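Local coordinates for Fe2OG dioxygenase domain-containing protein (PDB 4J25) that is a prolyl-4-hydroxylase of the iron- and 2-oxoglutarate-dependent oxygenase family, probably hydroxylating a proline of elongation factor Tu, at residues Trp44-Phe50 with Gly193-Phe198; Leu127-His133 with Leu217-Arg223; Tyr143-Arg149 with Ser200-Glu206. All blocks are in the same frame, centred on the assembly; numbering follows the deposited sequence.

Contact 1. Residues Trp44-Phe50 with Gly193-Phe198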
loop_
_atom_site.group_PDB
_atom_site.type_symbol
_atom_site.label_atom_id
_atom_site.label_comp_id
_atom_site.label_asym_id
_atom_site.label_seq_id
_atom_site.Cartn_x
_atom_site.Cartn_y
_atom_site.Cartn_z
ATOM N N TRP A 44 -5.958 2.258 10.717
ATOM C CA TRP A 44 -5.890 1.647 9.388
ATOM C C TRP A 44 -7.091 2.017 8.544
ATOM O O TRP A 44 -8.108 2.460 9.066
ATOM C CB TRP A 44 -5.776 0.120 9.489
ATOM C CG TRP A 44 -7.007 -0.554 10.002
ATOM C CD1 TRP A 44 -7.440 -0.605 11.309
ATOM C CD2 TRP A 44 -7.979 -1.275 9.232
ATOM N NE1 TRP A 44 -8.611 -1.310 11.387
ATOM C CE2 TRP A 44 -8.963 -1.739 10.134
ATOM C CE3 TRP A 44 -8.111 -1.575 7.873
ATOM C CZ2 TRP A 44 -10.065 -2.485 9.721
ATOM C CZ3 TRP A 44 -9.207 -2.338 7.458
ATOM C CH2 TRP A 44 -10.169 -2.779 8.378
ATOM N N SER A 45 -6.972 1.823 7.230
ATOM C CA SER A 45 -8.050 2.143 6.321
ATOM C C SER A 45 -7.956 1.215 5.112
ATOM O O SER A 45 -6.867 0.793 4.719
ATOM C CB SER A 45 -7.956 3.595 5.875
ATOM O OG SER A 45 -9.111 3.999 5.168
ATOM N N GLN A 46 -9.107 0.873 4.564
ATOM C CA GLN A 46 -9.180 0.080 3.341
ATOM C C GLN A 46 -10.152 0.730 2.363
ATOM O O GLN A 46 -11.260 1.103 2.739
ATOM C CB GLN A 46 -9.604 -1.343 3.669
ATOM C CG GLN A 46 -9.776 -2.256 2.427
ATOM C CD GLN A 46 -10.205 -3.672 2.782
ATOM O OE1 GLN A 46 -10.713 -4.401 1.945
ATOM N NE2 GLN A 46 -9.982 -4.074 4.020
ATOM N N GLN A 47 -9.733 0.871 1.104
ATOM C CA GLN A 47 -10.539 1.541 0.093
ATOM C C GLN A 47 -10.616 0.684 -1.148
ATOM O O GLN A 47 -9.589 0.384 -1.747
ATOM C CB GLN A 47 -9.911 2.873 -0.304
ATOM C CG GLN A 47 -9.715 3.812 0.854
ATOM C CD GLN A 47 -11.027 4.270 1.418
ATOM O OE1 GLN A 47 -11.993 4.467 0.682
ATOM N NE2 GLN A 47 -11.085 4.416 2.730
ATOM N N ALA A 48 -11.822 0.300 -1.545
ATOM C CA ALA A 48 -11.994 -0.454 -2.781
ATOM C C ALA A 48 -11.982 0.530 -3.944
ATOM O O ALA A 48 -12.349 1.693 -3.783
ATOM C CB ALA A 48 -13.310 -1.243 -2.754
ATOM N N HIS A 49 -11.568 0.058 -5.117
ATOM C CA HIS A 49 -11.564 0.891 -6.314
ATOM C C HIS A 49 -10.894 2.247 -6.076
ATOM O O HIS A 49 -11.438 3.297 -6.426
ATOM C CB HIS A 49 -12.997 1.069 -6.798
ATOM C CG HIS A 49 -13.714 -0.229 -6.997
ATOM N ND1 HIS A 49 -13.214 -1.238 -7.794
ATOM C CD2 HIS A 49 -14.877 -0.696 -6.485
ATOM C CE1 HIS A 49 -14.049 -2.262 -7.783
ATOM N NE2 HIS A 49 -15.065 -1.960 -6.995
ATOM N N PHE A 50 -9.701 2.210 -5.489
ATOM C CA PHE A 50 -8.958 3.429 -5.191
ATOM C C PHE A 50 -8.568 4.177 -6.471
ATOM O O PHE A 50 -8.463 5.403 -6.485
ATOM C CB PHE A 50 -7.717 3.116 -4.344
ATOM C CG PHE A 50 -6.994 4.342 -3.891
ATOM C CD1 PHE A 50 -7.565 5.181 -2.958
ATOM C CD2 PHE A 50 -5.762 4.682 -4.443
ATOM C CE1 PHE A 50 -6.912 6.349 -2.554
ATOM C CE2 PHE A 50 -5.106 5.831 -4.048
ATOM C CZ PHE A 50 -5.688 6.669 -3.092
ATOM N N GLY A 193 -7.354 -2.909 -7.378
ATOM C CA GLY A 193 -7.894 -1.603 -7.044
ATOM C C GLY A 193 -7.994 -1.346 -5.553
ATOM O O GLY A 193 -8.305 -0.228 -5.124
ATOM N N CYS A 194 -7.754 -2.380 -4.751
ATOM C CA CYS A 194 -7.909 -2.256 -3.309
ATOM C C CYS A 194 -6.666 -1.649 -2.678
ATOM O O CYS A 194 -5.559 -2.191 -2.811
ATOM C CB CYS A 194 -8.183 -3.615 -2.662
ATOM S SG CYS A 194 -8.449 -3.472 -0.874
ATOM N N LEU A 195 -6.861 -0.537 -1.975
ATOM C CA LEU A 195 -5.777 0.102 -1.230
ATOM C C LEU A 195 -5.952 -0.126 0.277
ATOM O O LEU A 195 -7.041 0.055 0.818
ATOM C CB LEU A 195 -5.732 1.607 -1.530
ATOM C CG LEU A 195 -4.608 2.402 -0.830
ATOM C CD1 LEU A 195 -3.289 2.157 -1.506
ATOM C CD2 LEU A 195 -4.915 3.900 -0.807
ATOM N N VAL A 196 -4.882 -0.552 0.941
ATOM C CA VAL A 196 -4.877 -0.697 2.393
ATOM C C VAL A 196 -3.804 0.233 2.934
ATOM O O VAL A 196 -2.682 0.211 2.461
ATOM C CB VAL A 196 -4.558 -2.132 2.826
ATOM C CG1 VAL A 196 -4.537 -2.250 4.383
ATOM C CG2 VAL A 196 -5.571 -3.073 2.264
ATOM N N VAL A 197 -4.165 1.054 3.915
ATOM C CA VAL A 197 -3.226 1.976 4.554
ATOM C C VAL A 197 -3.251 1.712 6.057
ATOM O O VAL A 197 -4.316 1.526 6.646
ATOM C CB VAL A 197 -3.634 3.440 4.290
ATOM C CG1 VAL A 197 -2.579 4.407 4.764
ATOM C CG2 VAL A 197 -3.884 3.669 2.791
ATOM N N PHE A 198 -2.089 1.683 6.692
ATOM C CA PHE A 198 -2.059 1.532 8.152
ATOM C C PHE A 198 -0.838 2.176 8.811
ATOM O O PHE A 198 0.179 2.501 8.153
ATOM C CB PHE A 198 -2.176 0.057 8.566
ATOM C CG PHE A 198 -1.126 -0.849 7.967
ATOM C CD1 PHE A 198 -1.368 -1.507 6.767
ATOM C CD2 PHE A 198 0.086 -1.059 8.611
ATOM C CE1 PHE A 198 -0.428 -2.337 6.212
ATOM C CE2 PHE A 198 1.029 -1.888 8.063
ATOM C CZ PHE A 198 0.779 -2.528 6.856
#
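Ser45 and Gln47 carry the backbone ladder, each pairing through both N and O with the strand opposite. Ser45 N donates to Val197 O at 2.7 Å, and the return bond from Val197 N to Ser45 O is nearly straight. Gln47 N reaches Leu195 O at 2.8 Å and Leu195 N answers to Gln47 O. Past the strand end, Phe50 N donates to Gly193 O at 2.8 Å, holding the chain close to the partner segment. Glycine suits position 193: with phi at 93°, a CB would press on the preceding carbonyl oxygen and point at His49.

These antiparallel bonds add strand 44-47 to the edge of the larger sheet of the double-stranded beta-helix (jellyroll) core, and alternation sorts the side chains. Ser45, Gln47, Leu195 and Val197 look toward helix 32-42; Trp44, Gln46, Val196 and Phe198 occupy the other face, where Met178 of the smaller sheet packs.

The apolar contact centres on Leu195, which lays CD2 squarely over the middle of the Phe50 ring, 3.4 Å from its centroid, a CH-pi contact. Phe50 has CG anti to its backbone N (chi1 -174°), which turns a ring face to the leucine methyl. On the inner face Trp44 CB meets Phe198 CB at 3.7 Å, while both rings lead away from each other.

On the helix side Gln47, bent at chi2, brings NE2 to Ser45 OG at 3.2 Å in its amide plane, and that hydroxyl is also hydrogen-bonded to Asp38. On the other face the extended Gln46 rests its OE1 end against Cys194 SG at 3.7 Å.

Contact 2. Residues Leu127-His133 with Leu217-Arg223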
loop_
_atom_site.group_PDB
_atom_site.type_symbol
_atom_site.label_atom_id
_atom_site.label_comp_id
_atom_site.label_asym_id
_atom_site.label_seq_id
_atom_site.Cartn_x
_atom_site.Cartn_y
_atom_site.Cartn_z
ATOM N N LEU A 127 5.292 13.996 7.328
ATOM C CA LEU A 127 5.749 13.076 6.291
ATOM C C LEU A 127 6.425 13.842 5.147
ATOM O O LEU A 127 5.817 14.722 4.538
ATOM C CB LEU A 127 4.572 12.282 5.746
ATOM C CG LEU A 127 3.778 11.426 6.737
ATOM C CD1 LEU A 127 2.513 10.913 6.096
ATOM C CD2 LEU A 127 4.637 10.294 7.226
ATOM N N GLU A 128 7.670 13.499 4.852
ATOM C CA GLU A 128 8.422 14.205 3.813
ATOM C C GLU A 128 8.318 13.534 2.444
ATOM O O GLU A 128 8.441 14.203 1.415
ATOM C CB GLU A 128 9.894 14.299 4.194
ATOM C CG GLU A 128 10.580 12.951 4.315
ATOM C CD GLU A 128 12.091 13.063 4.267
ATOM O OE1 GLU A 128 12.634 14.040 4.839
ATOM O OE2 GLU A 128 12.732 12.184 3.645
ATOM N N ASP A 129 8.131 12.216 2.422
ATOM C CA ASP A 129 8.020 11.516 1.150
ATOM C C ASP A 129 7.333 10.138 1.239
ATOM O O ASP A 129 6.907 9.674 2.316
ATOM C CB ASP A 129 9.396 11.435 0.464
ATOM C CG ASP A 129 10.254 10.288 0.960
ATOM O OD1 ASP A 129 11.219 9.929 0.254
ATOM O OD2 ASP A 129 9.978 9.718 2.026
ATOM N N PHE A 130 7.207 9.520 0.079
ATOM C CA PHE A 130 6.579 8.225 -0.088
ATOM C C PHE A 130 7.509 7.415 -0.957
ATOM O O PHE A 130 7.938 7.881 -2.017
ATOM C CB PHE A 130 5.220 8.371 -0.776
ATOM C CG PHE A 130 4.508 7.061 -1.010
ATOM C CD1 PHE A 130 4.343 6.557 -2.311
ATOM C CD2 PHE A 130 4.018 6.320 0.063
ATOM C CE1 PHE A 130 3.684 5.343 -2.527
ATOM C CE2 PHE A 130 3.356 5.120 -0.148
ATOM C CZ PHE A 130 3.189 4.626 -1.460
ATOM N N GLU A 131 7.872 6.235 -0.496
ATOM C CA GLU A 131 8.704 5.340 -1.263
ATOM C C GLU A 131 7.883 4.089 -1.527
ATOM O O GLU A 131 7.159 3.607 -0.651
ATOM C CB GLU A 131 9.997 5.003 -0.513
ATOM C CG GLU A 131 9.759 4.269 0.814
ATOM C CD GLU A 131 11.025 3.776 1.483
ATOM O OE1 GLU A 131 12.115 3.912 0.892
ATOM O OE2 GLU A 131 10.927 3.249 2.611
ATOM N N CYS A 132 7.986 3.554 -2.735
ATOM C CA CYS A 132 7.259 2.342 -3.053
ATOM C C CYS A 132 7.957 1.503 -4.112
ATOM O O CYS A 132 8.927 1.941 -4.752
ATOM C CB CYS A 132 5.841 2.676 -3.477
ATOM S SG CYS A 132 5.775 3.665 -4.947
ATOM N N HIS A 133 7.489 0.265 -4.251
ATOM C CA HIS A 133 8.024 -0.652 -5.235
ATOM C C HIS A 133 7.012 -1.749 -5.457
ATOM O O HIS A 133 6.116 -1.960 -4.613
ATOM C CB HIS A 133 9.375 -1.235 -4.799
ATOM C CG HIS A 133 9.302 -2.154 -3.620
ATOM N ND1 HIS A 133 8.967 -3.488 -3.732
ATOM C CD2 HIS A 133 9.561 -1.942 -2.308
ATOM C CE1 HIS A 133 9.006 -4.053 -2.539
ATOM N NE2 HIS A 133 9.364 -3.137 -1.660
ATOM N N LEU A 217 1.601 -3.296 -5.101
ATOM C CA LEU A 217 2.478 -2.132 -5.109
ATOM C C LEU A 217 2.514 -1.676 -3.652
ATOM O O LEU A 217 1.520 -1.211 -3.107
ATOM C CB LEU A 217 1.904 -1.071 -6.044
ATOM C CG LEU A 217 2.674 0.212 -6.325
ATOM C CD1 LEU A 217 4.100 -0.070 -6.716
ATOM C CD2 LEU A 217 1.974 0.998 -7.421
ATOM N N THR A 218 3.669 -1.869 -3.028
ATOM C CA THR A 218 3.822 -1.660 -1.601
ATOM C C THR A 218 4.725 -0.452 -1.328
ATOM O O THR A 218 5.700 -0.218 -2.044
ATOM C CB THR A 218 4.384 -2.929 -0.937
ATOM O OG1 THR A 218 4.338 -2.790 0.486
ATOM C CG2 THR A 218 5.813 -3.200 -1.393
ATOM N N GLY A 219 4.392 0.322 -0.299
ATOM C CA GLY A 219 5.125 1.535 -0.022
ATOM C C GLY A 219 4.976 2.050 1.399
ATOM O O GLY A 219 4.208 1.498 2.195
ATOM N N TRP A 220 5.684 3.144 1.679
ATOM C CA TRP A 220 5.712 3.758 3.016
ATOM C C TRP A 220 5.895 5.242 2.902
ATOM O O TRP A 220 6.714 5.717 2.093
ATOM C CB TRP A 220 6.845 3.166 3.856
ATOM C CG TRP A 220 6.674 1.709 3.999
ATOM C CD1 TRP A 220 5.937 1.056 4.940
ATOM C CD2 TRP A 220 7.206 0.705 3.130
ATOM N NE1 TRP A 220 5.985 -0.294 4.715
ATOM C CE2 TRP A 220 6.744 -0.533 3.597
ATOM C CE3 TRP A 220 8.008 0.740 1.981
ATOM C CZ2 TRP A 220 7.080 -1.728 2.980
ATOM C CZ3 TRP A 220 8.332 -0.431 1.368
ATOM C CH2 TRP A 220 7.874 -1.656 1.865
ATOM N N PHE A 221 5.088 5.971 3.662
ATOM C CA PHE A 221 5.305 7.386 3.873
ATOM C C PHE A 221 6.292 7.535 5.016
ATOM O O PHE A 221 6.144 6.874 6.057
ATOM C CB PHE A 221 3.998 8.089 4.253
ATOM C CG PHE A 221 2.934 8.043 3.193
ATOM C CD1 PHE A 221 2.921 8.986 2.177
ATOM C CD2 PHE A 221 1.937 7.085 3.230
ATOM C CE1 PHE A 221 1.944 8.958 1.190
ATOM C CE2 PHE A 221 0.965 7.049 2.248
ATOM C CZ PHE A 221 0.966 7.997 1.233
ATOM N N ARG A 222 7.271 8.422 4.847
ATOM C CA ARG A 222 8.363 8.556 5.793
ATOM C C ARG A 222 8.532 9.968 6.325
ATOM O O ARG A 222 8.198 10.929 5.650
ATOM C CB ARG A 222 9.674 8.145 5.137
ATOM C CG ARG A 222 9.646 6.801 4.465
ATOM C CD ARG A 222 11.025 6.401 3.992
ATOM N NE ARG A 222 11.515 7.320 2.979
ATOM C CZ ARG A 222 12.746 7.308 2.477
ATOM N NH1 ARG A 222 13.636 6.418 2.888
ATOM N NH2 ARG A 222 13.082 8.196 1.554
ATOM N N ARG A 223 9.034 10.063 7.554
ATOM C CA ARG A 223 9.557 11.304 8.119
ATOM C C ARG A 223 11.037 11.419 7.799
ATOM O O ARG A 223 11.688 10.432 7.446
ATOM C CB ARG A 223 9.469 11.295 9.651
ATOM C CG ARG A 223 8.091 11.295 10.227
ATOM C CD ARG A 223 8.147 11.189 11.760
ATOM N NE ARG A 223 8.961 12.256 12.342
ATOM C CZ ARG A 223 8.502 13.457 12.675
ATOM N NH1 ARG A 223 7.219 13.755 12.512
ATOM N NH2 ARG A 223 9.327 14.362 13.191
#
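Arg222 grips Asp129 side-on: NH2 donates to OD1 at 2.9 Å and NE to OD2 at 3.0 Å. Each oxygen uses its syn lone pair, and the carboxylate and guanidinium planes lie only 21° apart. Asp129 manages this because its CG sits between backbone N and carbonyl carbon (chi1 83°), while the arginine bends at chi3. Glu131 stacks differently, with OE1 over a face of the guanidinium, 3.5 Å from NH1; no N-H points at it, so the attraction is of charges alone. Arginine suits a place where one acid meets its edge and another its face. A leucine here would probably leave both carboxylates without their shared counter-charge and set the Asp129 side chain free to turn.

On the other side of the sheet Phe130 puts CD2 over the centre of the Phe221 ring, 3.4 Å above its plane, the two rings meeting obliquely at 41°. Leu127 brings CD1 to Phe221 CB at 3.7 Å. Gly219 leaves room for the Phe130 ring and for Cys132, since a CB there would clash with both.

Behind these side chains stands an antiparallel ladder in which Glu131 pairs with Trp220 and His133 with Thr218 through N and O. At its end Glu128 and Asp129 both face Arg222, a classic beta bulge: Glu128 N donates to Arg222 O at 2.7 Å, whereas the bond from Asp129 N to the same oxygen is weak.

Strand 217-222 also bonds to strand 156-163, Gly219 pairing with Ala160. Helix 103-123 packs on the face of the phenylalanines, bringing Met112 to Phe130 and Arg116 to Phe221, whereas Trp220 on the opposite face belongs to the N-oxalylglycine pocket.

Contact 3. Residues Tyr143-Arg149 with Ser200-Glu206. With MN (manganese (II) ion), chain I; OGA (N-oxalylglycine), chain J.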
loop_
_atom_site.group_PDB
_atom_site.type_symbol
_atom_site.label_atom_id
_atom_site.label_comp_id
_atom_site.label_asym_id
_atom_site.label_seq_id
_atom_site.Cartn_x
_atom_site.Cartn_y
_atom_site.Cartn_z
ATOM N N TYR A 143 4.472 -14.277 3.638
ATOM C CA TYR A 143 5.242 -13.294 4.388
ATOM C C TYR A 143 4.787 -13.422 5.833
ATOM O O TYR A 143 3.640 -13.131 6.158
ATOM C CB TYR A 143 4.950 -11.890 3.859
ATOM C CG TYR A 143 6.004 -10.840 4.136
ATOM C CD1 TYR A 143 6.947 -11.001 5.136
ATOM C CD2 TYR A 143 6.041 -9.667 3.387
ATOM C CE1 TYR A 143 7.908 -10.026 5.384
ATOM C CE2 TYR A 143 6.995 -8.691 3.620
ATOM C CZ TYR A 143 7.927 -8.880 4.616
ATOM O OH TYR A 143 8.875 -7.912 4.849
ATOM N N ARG A 144 5.694 -13.870 6.690
ATOM C CA ARG A 144 5.386 -14.144 8.084
ATOM C C ARG A 144 5.077 -12.881 8.890
ATOM O O ARG A 144 5.451 -11.776 8.498
ATOM C CB ARG A 144 6.558 -14.881 8.696
ATOM C CG ARG A 144 6.878 -16.159 7.948
ATOM C CD ARG A 144 7.440 -17.205 8.883
ATOM N NE ARG A 144 6.497 -17.538 9.948
ATOM C CZ ARG A 144 6.786 -18.347 10.963
ATOM N NH1 ARG A 144 7.988 -18.897 11.045
ATOM N NH2 ARG A 144 5.876 -18.604 11.899
ATOM N N ARG A 145 4.403 -13.051 10.027
ATOM C CA ARG A 145 3.944 -11.906 10.800
ATOM C C ARG A 145 5.084 -10.945 11.095
ATOM O O ARG A 145 6.195 -11.345 11.426
ATOM C CB ARG A 145 3.274 -12.330 12.101
ATOM C CG ARG A 145 2.408 -11.225 12.685
ATOM C CD ARG A 145 1.764 -11.615 13.988
ATOM N NE ARG A 145 1.090 -12.904 13.881
ATOM C CZ ARG A 145 0.190 -13.345 14.750
ATOM N NH1 ARG A 145 -0.371 -14.530 14.576
ATOM N NH2 ARG A 145 -0.154 -12.596 15.782
ATOM N N HIS A 146 4.792 -9.662 10.966
ATOM C CA HIS A 146 5.809 -8.636 11.154
ATOM C C HIS A 146 5.192 -7.261 11.331
ATOM O O HIS A 146 4.000 -7.046 11.057
ATOM C CB HIS A 146 6.798 -8.615 9.981
ATOM C CG HIS A 146 6.221 -8.097 8.700
ATOM N ND1 HIS A 146 5.438 -8.869 7.873
ATOM C CD2 HIS A 146 6.320 -6.886 8.101
ATOM C CE1 HIS A 146 5.074 -8.155 6.820
ATOM N NE2 HIS A 146 5.592 -6.947 6.937
ATOM N N LEU A 147 6.029 -6.348 11.812
ATOM C CA LEU A 147 5.717 -4.930 11.839
ATOM C C LEU A 147 6.614 -4.259 10.819
ATOM O O LEU A 147 7.771 -4.636 10.656
ATOM C CB LEU A 147 5.991 -4.321 13.211
ATOM C CG LEU A 147 4.962 -4.592 14.293
ATOM C CD1 LEU A 147 5.652 -4.752 15.657
ATOM C CD2 LEU A 147 3.948 -3.486 14.334
ATOM N N ASP A 148 6.086 -3.259 10.137
ATOM C CA ASP A 148 6.875 -2.557 9.140
ATOM C C ASP A 148 7.889 -1.628 9.791
ATOM O O ASP A 148 8.984 -1.458 9.285
ATOM C CB ASP A 148 5.982 -1.760 8.199
ATOM C CG ASP A 148 5.214 -2.641 7.224
ATOM O OD1 ASP A 148 5.569 -3.812 7.000
ATOM O OD2 ASP A 148 4.245 -2.125 6.676
ATOM N N ARG A 149 7.520 -1.009 10.895
ATOM C CA ARG A 149 8.415 -0.078 11.577
ATOM C C ARG A 149 8.805 -0.624 12.945
ATOM O O ARG A 149 7.943 -0.879 13.763
ATOM C CB ARG A 149 7.733 1.282 11.747
ATOM C CG ARG A 149 8.553 2.258 12.548
ATOM C CD ARG A 149 7.722 3.293 13.270
ATOM N NE ARG A 149 8.595 4.205 14.004
ATOM C CZ ARG A 149 8.184 5.308 14.617
ATOM N NH1 ARG A 149 6.902 5.645 14.587
ATOM N NH2 ARG A 149 9.057 6.074 15.257
ATOM N N SER A 200 2.440 2.107 10.543
ATOM C CA SER A 200 3.504 1.111 10.431
ATOM C C SER A 200 4.003 0.573 11.769
ATOM O O SER A 200 4.384 -0.585 11.864
ATOM C CB SER A 200 4.706 1.687 9.675
ATOM O OG SER A 200 4.305 2.296 8.458
ATOM N N GLY A 201 4.028 1.418 12.793
ATOM C CA GLY A 201 4.534 1.007 14.088
ATOM C C GLY A 201 3.510 0.255 14.915
ATOM O O GLY A 201 3.833 -0.238 15.996
ATOM N N GLU A 202 2.282 0.156 14.413
ATOM C CA GLU A 202 1.167 -0.329 15.228
ATOM C C GLU A 202 0.503 -1.627 14.784
ATOM O O GLU A 202 -0.001 -2.381 15.623
ATOM C CB GLU A 202 0.084 0.736 15.319
ATOM C CG GLU A 202 -1.267 0.164 15.729
ATOM C CD GLU A 202 -2.315 1.236 15.958
ATOM O OE1 GLU A 202 -3.521 0.887 16.002
ATOM O OE2 GLU A 202 -1.927 2.424 16.107
ATOM N N VAL A 203 0.442 -1.886 13.479
ATOM C CA VAL A 203 -0.340 -3.029 13.012
ATOM C C VAL A 203 0.523 -4.177 12.516
ATOM O O VAL A 203 1.048 -4.128 11.398
ATOM C CB VAL A 203 -1.293 -2.629 11.896
ATOM C CG1 VAL A 203 -2.109 -3.844 11.442
ATOM C CG2 VAL A 203 -2.199 -1.533 12.369
ATOM N N PRO A 204 0.671 -5.223 13.347
ATOM C CA PRO A 204 1.358 -6.412 12.855
ATOM C C PRO A 204 0.537 -7.007 11.736
ATOM O O PRO A 204 -0.691 -6.871 11.752
ATOM C CB PRO A 204 1.376 -7.342 14.069
ATOM C CG PRO A 204 1.106 -6.473 15.235
ATOM C CD PRO A 204 0.222 -5.392 14.742
ATOM N N HIS A 205 1.183 -7.637 10.768
ATOM C CA HIS A 205 0.442 -8.201 9.641
ATOM C C HIS A 205 1.259 -9.287 8.970
ATOM O O HIS A 205 2.454 -9.412 9.208
ATOM C CB HIS A 205 0.042 -7.122 8.631
ATOM C CG HIS A 205 1.200 -6.342 8.085
ATOM N ND1 HIS A 205 1.779 -5.302 8.779
ATOM C CD2 HIS A 205 1.875 -6.433 6.915
ATOM C CE1 HIS A 205 2.776 -4.800 8.072
ATOM N NE2 HIS A 205 2.849 -5.455 6.930
ATOM N N GLU A 206 0.596 -10.097 8.161
ATOM C CA GLU A 206 1.260 -11.177 7.458
ATOM C C GLU A 206 0.535 -11.428 6.150
ATOM O O GLU A 206 -0.564 -10.916 5.929
ATOM C CB GLU A 206 1.273 -12.443 8.320
ATOM C CG GLU A 206 -0.088 -13.021 8.540
ATOM C CD GLU A 206 -0.094 -14.187 9.495
ATOM O OE1 GLU A 206 -1.184 -14.722 9.765
ATOM O OE2 GLU A 206 0.981 -14.563 10.000
HETATM MN MN MN I . 4.621 -5.337 5.815
HETATM C C1 OGA J . 5.348 -5.627 3.149
HETATM C C2 OGA J . 4.006 -6.266 3.327
HETATM C C4 OGA J . 1.868 -7.073 2.391
HETATM C C5 OGA J . 1.109 -7.220 1.116
HETATM O O1 OGA J . 5.794 -5.517 1.970
HETATM O O2 OGA J . 6.005 -5.187 4.159
HETATM O "O2'" OGA J . 3.639 -6.599 4.445
HETATM O O3 OGA J . -0.147 -7.221 1.145
HETATM N N1 OGA J . 3.146 -6.477 2.185
HETATM O O4 OGA J . 1.710 -7.342 0.016
HETATM O O HOH W 1 3.268 -2.609 10.539
HETATM O O HOH W 2 3.582 -3.752 4.605
#
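His146 and His205 point their NE2 atoms at one manganese ion, at 2.2 and 2.1 Å, their rings oblique to each other with planes at 59°. Each ring is fixed in rotation by its far nitrogen, in or near the ring plane: His146 ND1 donates to Arg144 O, and His205 ND1 to Val203 O at 3.0 Å, an almost straight bond. In both, CG lies between backbone N and carbonyl carbon (chi1 57° in His205), which swings the rings to one side of the backbone pair that bonds His146 N to His205 O and His205 N to His146 O.

Asp148 stands nearly perpendicular to the His205 ring, its carboxylate plane turned by 82°, with OD1 at that ring's edge and 2.1 Å from the metal. OD2 is held by Ser159 and Trp220, and by the metal-bound water. His146 CE1 sits over the centre of the Tyr143 ring.

A second water ties Asp148 N to the carbonyls of Ser200 and Val203, joining the loop that carries Asp148 to the one that carries Ser200 and Val203.

This His-X-Asp...His set is the facial triad of the 2-oxoglutarate oxygenases. N-oxalylglycine chelates through O2, opposite His205, and O2', opposite Asp148, leaving water opposite His146; with iron in place of manganese, oxygen would probably bind where a water leaves.

Contacts 1 and 2 lie at the two edges of the same five-stranded antiparallel sheet, their centres about 15 Å apart: strand 44-47 ends one side, strand 129-137 the other. Contact 3, its centre about 17 Å from that of contact 1 and 15 Å from that of contact 2, crosses to the smaller sheet through strand 205-207. Along the chain the first segments come in order 44-50, 127-133, 143-149, then 193-198, 200-206 and 217-223, so contact 3 falls between the two halves of contact 2. Phe198 of contact 1 meets His205 edge-to-face, and Trp220 of contact 2 reaches Asp148, so both ladders supply second-shell residues to the metal site held in the jellyroll.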